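Periplasmic His/Glu/Gln/Arg/opine family-binding protein (Silicibacter pomeroyi, PDB 3I6V) binds lysine in the periplasm and probably delivers such amino acids to an ABC transporter as its solute-binding component. Local coordinates at residues 110-113 / 114-117; 130-133 / 134-138. All coordinates share one frame; numbering follows the deposited sequence.

Contact 1 of 2, residues 110-113 / 114-117. With LYS (lysine), chain B.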
# COMPACT_ATOMS: atom_id res chain seq x y z
N ALA A 110 -10.21 -7.43 11.70
CA ALA A 110 -10.53 -6.74 10.46
C ALA A 110 -9.27 -6.65 9.58
O ALA A 110 -8.17 -6.42 10.07
CB ALA A 110 -11.05 -5.32 10.75
N ALA A 111 -9.45 -6.83 8.28
CA ALA A 111 -8.36 -6.59 7.32
C ALA A 111 -9.00 -6.17 6.02
O ALA A 111 -10.13 -6.57 5.69
CB ALA A 111 -7.51 -7.87 7.09
N GLN A 112 -8.28 -5.37 5.26
CA GLN A 112 -8.74 -5.04 3.91
C GLN A 112 -8.77 -6.25 2.99
O GLN A 112 -7.83 -7.08 2.98
CB GLN A 112 -7.89 -3.91 3.31
CG GLN A 112 -8.37 -3.49 1.89
CD GLN A 112 -7.69 -2.23 1.38
OE1 GLN A 112 -6.59 -1.90 1.78
NE2 GLN A 112 -8.36 -1.51 0.50
N THR A 113 -9.83 -6.34 2.19
CA THR A 113 -9.98 -7.41 1.21
C THR A 113 -8.80 -7.45 0.23
O THR A 113 -8.23 -6.42 -0.08
CB THR A 113 -11.27 -7.21 0.35
OG1 THR A 113 -12.39 -7.05 1.23
CG2 THR A 113 -11.54 -8.42 -0.44
N ALA A 114 -8.47 -8.64 -0.25
CA ALA A 114 -7.42 -8.80 -1.28
C ALA A 114 -6.05 -8.25 -0.86
O ALA A 114 -5.36 -7.64 -1.69
CB ALA A 114 -7.87 -8.18 -2.67
N THR A 115 -5.66 -8.44 0.40
CA THR A 115 -4.34 -8.00 0.85
C THR A 115 -3.56 -9.17 1.48
O THR A 115 -4.15 -10.20 1.85
CB THR A 115 -4.41 -6.88 1.92
OG1 THR A 115 -5.14 -7.34 3.05
CG2 THR A 115 -5.05 -5.56 1.34
N ILE A 116 -2.26 -8.98 1.65
CA ILE A 116 -1.45 -10.02 2.30
C ILE A 116 -1.89 -10.13 3.75
O ILE A 116 -1.82 -11.22 4.35
CB ILE A 116 0.05 -9.74 2.16
CG1 ILE A 116 0.44 -8.41 2.82
CG2 ILE A 116 0.41 -9.73 0.66
CD1 ILE A 116 1.86 -7.95 2.54
N GLN A 117 -2.37 -9.01 4.31
CA GLN A 117 -2.83 -9.00 5.73
C GLN A 117 -4.07 -9.84 5.88
O GLN A 117 -4.15 -10.67 6.80
CB GLN A 117 -3.02 -7.56 6.26
CG GLN A 117 -1.67 -6.84 6.52
CD GLN A 117 -1.10 -6.21 5.25
OE1 GLN A 117 -1.78 -6.19 4.21
NE2 GLN A 117 0.14 -5.69 5.32
N LYS B . 0.94 -4.00 1.06
CA LYS B . -0.28 -4.81 1.40
C LYS B . -0.69 -5.68 0.24
O LYS B . -0.13 -5.53 -0.85
CB LYS B . -1.45 -3.88 1.81
CG LYS B . -2.00 -3.00 0.69
CD LYS B . -3.12 -2.06 1.25
CE LYS B . -3.80 -1.18 0.14
NZ LYS B . -4.82 -0.20 0.78
OXT LYS B . -1.61 -6.54 0.37
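At Ala111 and Gln117 the chain has folded back on itself, their CA atoms 6.2 Å apart, because strand 108-112 ends and Thr113 and Ala114 carry the backbone round into helix 116-123; Ala114 makes the bend with phi and psi both positive. Thr115 fastens the turn. Its OG1 donates to Gln112 O at 2.7 Å, from 23° out of the carbonyl plane, and as the N-cap residue the same oxygen accepts from Ala118 N, so one hydroxyl ties the strand's last carbonyl to the helix start. The methyl CG2 of Thr115 lies 3.8 Å from Gln112 CB, the two side chains crossing at about a right angle.

Both sides of the turn hold the lysine. With CG anti to the backbone N (chi1 -178°) and an extended chain beyond, Gln112 reaches the amine end of the ligand, where OE1 accepts from lysine NZ at 2.7 Å; Glu12 and Ala132 O take up its NE2 and fix the amide's rotation. At the other end Ile116 N, the first amide of the helix, donates to lysine OXT at 2.8 Å and 158°, where the helix N-terminus would probably favour a carboxylate. The bent chain of Gln117 sets OE1 3.3 Å from lysine CB, while its NE2 bonds to Ser94 OG.

The turn joins the first strand and the helix of the beta-alpha-beta unit 108-112, 116-123 and 127-131, with strands 127-131 and 148-152 flanking strand 108-112 in parallel in the sheet.

Contact 2 of 2, residues 130-133 / 134-138; sequences EFAT and PEETI
A capping box formed by Thr133 and Glu136 starts helix 134-142, whose first residue, Pro134, belongs to the lysine pocket. Thr133 OG1 accepts from Glu136 N at 3.2 Å and 155°, and in return Thr133 N donates to Glu136 OE1 at 3.3 Å, meeting that oxygen from above the carboxylate plane. The first torsion of Thr133 (chi1 71°) places OG1 between the backbone N and the carbonyl carbon, turned to the helix amide. The extended side chain of Glu136 leans back across the turn, its CG and CD both 3.3 Å from Thr133 OG1. A water completes the grip: it accepts from Ala132 N and donates to Glu136 OE1 at 2.7 Å, bridging the end of the strand to the carboxylate. Were Glu136 shortened to an alanine, Thr133 N would probably lose its side-chain acceptor and the water its carboxylate, leaving the turn before the helix freer to shift.

Beneath the box Phe131 packs against the first turn of the helix. Phe131 CB lies 3.7 Å from Glu136 CB, and the backbone carbonyl of Glu136 lies over one face of the Phe131 ring, its O 4.1 Å above the plane and over the centre. Beside them the methyl CG2 of Thr137 touches Phe131 CB and comes obliquely to the ring, while Thr137 OG1 donates to Pro134 O at 2.7 Å, in the carbonyl plane and on a lone pair. Pro134 itself packs on Gln112, Glu12 and Tyr155, with its side chain about 4 Å from the ligand. Such a box, with a proline as the first helical residue after the cap, is a classic helix N-terminus, here placed at the exit of a parallel strand in a periplasmic binding protein.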
# COMPACT_ATOMS: atom_id res chain seq x y z
N GLU A 130 -13.38 -9.05 6.25
CA GLU A 130 -12.79 -8.23 5.18
C GLU A 130 -13.61 -6.98 4.87
O GLU A 130 -14.82 -7.06 4.81
CB GLU A 130 -12.68 -9.06 3.92
CG GLU A 130 -11.64 -10.15 4.07
CD GLU A 130 -11.44 -10.97 2.80
OE1 GLU A 130 -10.51 -10.65 2.03
OE2 GLU A 130 -12.18 -11.95 2.59
N PHE A 131 -12.92 -5.86 4.65
CA PHE A 131 -13.55 -4.59 4.28
C PHE A 131 -12.91 -4.05 3.00
O PHE A 131 -11.71 -4.22 2.78
CB PHE A 131 -13.37 -3.55 5.41
CG PHE A 131 -14.07 -3.95 6.66
CD1 PHE A 131 -13.41 -4.73 7.63
CD2 PHE A 131 -15.42 -3.66 6.83
CE1 PHE A 131 -14.07 -5.16 8.77
CE2 PHE A 131 -16.10 -4.09 7.98
CZ PHE A 131 -15.41 -4.84 8.95
N ALA A 132 -13.72 -3.37 2.19
CA ALA A 132 -13.30 -2.85 0.88
C ALA A 132 -12.21 -1.79 0.98
O ALA A 132 -11.34 -1.71 0.10
CB ALA A 132 -14.54 -2.30 0.09
N THR A 133 -12.23 -0.97 2.03
CA THR A 133 -11.30 0.17 2.07
C THR A 133 -10.52 0.16 3.37
O THR A 133 -10.97 -0.45 4.34
CB THR A 133 -12.05 1.54 1.97
OG1 THR A 133 -12.76 1.76 3.20
CG2 THR A 133 -13.01 1.61 0.74
N PRO A 134 -9.37 0.85 3.42
CA PRO A 134 -8.60 0.87 4.66
C PRO A 134 -9.36 1.58 5.81
O PRO A 134 -9.39 1.12 6.95
CB PRO A 134 -7.36 1.66 4.27
CG PRO A 134 -7.22 1.43 2.74
CD PRO A 134 -8.67 1.57 2.34
N GLU A 135 -10.01 2.70 5.49
CA GLU A 135 -10.75 3.41 6.53
C GLU A 135 -11.84 2.54 7.17
O GLU A 135 -12.09 2.68 8.36
CB GLU A 135 -11.32 4.75 6.02
CG GLU A 135 -12.00 5.59 7.18
CD GLU A 135 -11.13 5.81 8.48
OE1 GLU A 135 -9.86 5.93 8.40
OE2 GLU A 135 -11.76 5.87 9.59
N GLU A 136 -12.50 1.68 6.41
CA GLU A 136 -13.53 0.79 6.98
C GLU A 136 -12.99 -0.20 8.04
O GLU A 136 -13.69 -0.55 9.01
CB GLU A 136 -14.27 0.03 5.87
CG GLU A 136 -15.32 0.88 5.12
CD GLU A 136 -15.65 0.34 3.71
OE1 GLU A 136 -15.21 -0.77 3.34
OE2 GLU A 136 -16.35 1.06 2.95
N THR A 137 -11.76 -0.67 7.85
CA THR A 137 -11.11 -1.52 8.86
C THR A 137 -10.87 -0.75 10.16
O THR A 137 -10.99 -1.32 11.23
CB THR A 137 -9.76 -2.14 8.37
OG1 THR A 137 -8.75 -1.12 8.25
CG2 THR A 137 -9.95 -2.83 7.01
N ILE A 138 -10.50 0.52 10.06
CA ILE A 138 -10.26 1.32 11.27
C ILE A 138 -11.60 1.56 11.99
O ILE A 138 -11.71 1.40 13.22
CB ILE A 138 -9.59 2.69 10.96
CG1 ILE A 138 -8.29 2.51 10.19
CG2 ILE A 138 -9.39 3.52 12.23
CD1 ILE A 138 -7.28 1.52 10.84
O HOH W 1 -16.56 -3.08 3.01

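In the fold
Contacts 1 and 2 are two versions of one junction, a parallel strand turning into a helix through an N-capping threonine, and strands 108-112 and 127-131 are neighbours in the same sheet. Their centres lie 8 Å apart, and they are joined by probable hydrogen bonds from Thr113 N to Phe131 O and from Gln112 NE2 to Ala132 O. Contact 1 is buried and spends much of its polar chemistry on the lysine, contributing four pocket residues. Contact 2 is only partly buried: it contributes Pro134 to the pocket, while its capping box uses a carboxylate, which a water also links to the end of the strand. In series along the chain, each sets a helix start at the C-terminal end of its strand, beside the lysine pocket.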